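Hypothetical peroxiredoxin protein (Sinorhizobium meliloti, PDB 3UMA) is a peroxiredoxin of the Prx5 subfamily that probably reduces hydrogen peroxide and organic hydroperoxides with glutathione, protecting the cell against oxidative stress. Local coordinates at residues 166-169 / 170-173. Residues are numbered along the deposited sequence; the frame is centred on the assembly and turned at random.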
ATOM      1  N   GLU A 166       2.107   9.966   5.929  1.00 21.32           N
ATOM      2  CA  GLU A 166       2.511  11.281   5.413  1.00 21.65           C
ATOM      3  C   GLU A 166       1.444  12.342   5.672  1.00 23.02           C
ATOM      4  O   GLU A 166       0.268  12.158   5.344  1.00 22.53           O
ATOM      5  CB  GLU A 166       2.779  11.227   3.908  1.00 20.45           C
ATOM      6  CG  GLU A 166       3.832  10.215   3.464  1.00 20.42           C
ATOM      7  CD  GLU A 166       5.264  10.603   3.834  1.00 20.54           C
ATOM      8  OE1 GLU A 166       5.469  11.702   4.404  1.00 19.70           O
ATOM      9  OE2 GLU A 166       6.182   9.806   3.547  1.00 19.10           O
ATOM     10  N   GLU A 167       1.860  13.468   6.234  1.00 24.77           N
ATOM     11  CA  GLU A 167       0.963  14.621   6.389  1.00 26.62           C
ATOM     12  C   GLU A 167       0.616  15.229   5.028  1.00 26.18           C
ATOM     13  O   GLU A 167      -0.430  15.848   4.856  1.00 26.43           O
ATOM     14  CB  GLU A 167       1.601  15.677   7.295  1.00 27.95           C
ATOM     15  CG  GLU A 167       0.871  15.864   8.630  1.00 33.55           C
ATOM     16  CD  GLU A 167       0.068  17.176   8.673  1.00 40.00           C
ATOM     17  OE1 GLU A 167       0.695  18.243   8.897  1.00 42.72           O
ATOM     18  OE2 GLU A 167      -1.181  17.141   8.488  1.00 42.96           O
ATOM     19  N   SER A 168       1.490  15.024   4.056  1.00 25.28           N
ATOM     20  CA  SER A 168       1.305  15.610   2.743  1.00 24.84           C
ATOM     21  C   SER A 168       1.532  14.536   1.682  1.00 23.62           C
ATOM     22  O   SER A 168       2.533  13.819   1.736  1.00 24.17           O
ATOM     23  CB  SER A 168       2.268  16.788   2.564  1.00 24.87           C
ATOM     24  OG  SER A 168       2.603  16.975   1.200  1.00 28.12           O
ATOM     25  N   PRO A 169       0.588  14.401   0.736  1.00 22.07           N
ATOM     26  CA  PRO A 169       0.708  13.362  -0.279  1.00 21.16           C
ATOM     27  C   PRO A 169       1.876  13.568  -1.245  1.00 20.52           C
ATOM     28  O   PRO A 169       2.286  12.617  -1.896  1.00 19.41           O
ATOM     29  CB  PRO A 169      -0.630  13.440  -1.023  1.00 20.88           C
ATOM     30  CG  PRO A 169      -1.109  14.840  -0.792  1.00 21.82           C
ATOM     31  CD  PRO A 169      -0.687  15.138   0.615  1.00 21.88           C
ATOM     32  N   GLY A 170       2.394  14.793  -1.340  1.00 20.17           N
ATOM     33  CA  GLY A 170       3.556  15.075  -2.186  1.00 20.36           C
ATOM     34  C   GLY A 170       4.880  14.732  -1.525  1.00 20.59           C
ATOM     35  O   GLY A 170       5.951  14.931  -2.111  1.00 21.08           O
ATOM     36  N   GLN A 171       4.813  14.232  -0.298  1.00 20.40           N
ATOM     37  CA  GLN A 171       6.001  13.770   0.415  1.00 20.98           C
ATOM     38  C   GLN A 171       5.971  12.256   0.513  1.00 20.55           C
ATOM     39  O   GLN A 171       4.881  11.659   0.615  1.00 20.44           O
ATOM     40  CB  GLN A 171       6.065  14.429   1.801  1.00 21.19           C
ATOM     41  CG  GLN A 171       6.168  15.976   1.666  1.00 24.26           C
ATOM     42  CD  GLN A 171       6.451  16.717   2.960  1.00 28.46           C
ATOM     43  OE1 GLN A 171       6.847  16.123   3.963  1.00 31.71           O
ATOM     44  NE2 GLN A 171       6.255  18.044   2.935  1.00 29.40           N
ATOM     45  N   ALA A 172       7.158  11.647   0.476  1.00 19.27           N
ATOM     46  CA  ALA A 172       7.307  10.198   0.488  1.00 18.54           C
ATOM     47  C   ALA A 172       8.588   9.739   1.197  1.00 18.31           C
ATOM     48  O   ALA A 172       9.207   8.753   0.803  1.00 18.78           O
ATOM     49  CB  ALA A 172       7.259   9.650  -0.945  1.00 18.05           C
ATOM     50  N   THR A 173       8.982  10.432   2.259  1.00 18.33           N
ATOM     51  CA  THR A 173      10.219  10.065   2.951  1.00 18.37           C
ATOM     52  C   THR A 173       9.961   9.125   4.127  1.00 18.15           C
ATOM     53  O   THR A 173      10.423   7.988   4.113  1.00 17.74           O
ATOM     54  CB  THR A 173      11.047  11.317   3.359  1.00 18.62           C
ATOM     55  OG1 THR A 173      11.445  12.015   2.171  1.00 19.00           O
ATOM     56  CG2 THR A 173      12.273  10.928   4.143  1.00 18.27           C
TER
HETATM   57  O   HOH W   1       7.861  12.278   4.507  1.00 16.94           O
HETATM   58  O   HOH W   2       4.309  14.180   4.941  1.00 38.28           O
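The carboxylate of Glu166 carries the backbone carbonyl of Gln171 over one face, with Gln171 O 3.4 Å from Glu166 CD. Two waters lie close to the carboxylate plane and both donate to OE1: one accepts from Thr173 N; the other accepts from Ser168 N and donates weakly to Gln171 OE1, linking the two polar ends. The Gln171 amide plane is turned 65° from the carboxylate. Gln171 CB packs directly, 3.8 Å from Glu166 OE1. A bend at chi2 (-72°) folds the glutamate back across the loop, bringing OE2 to 3.3 Å from Ala172 CA; OE2 is hydrogen-bonded to Ser175 OG. Ser168 to Gln171 form a type I beta turn closed by the hydrogen bond from Gln171 N to Ser168 O (3.1 Å). A chi1 of 152° sets Ser168 OG beside its carbonyl carbon, where it receives a weak hydrogen bond from Gly170 N. The turn belongs to the surface loop between strand 159-165 and helix 177-183, with the Pro169 side chain about 7 Å from that of Cys72, the predicted active-site cysteine. Pro169 rests on Ile137 and Leu139 of strand 136-139, its carbonyl taken by Arg150 of strand 147-156, and Ala172 packs against Thr71 and Asn75 of helix 70-82.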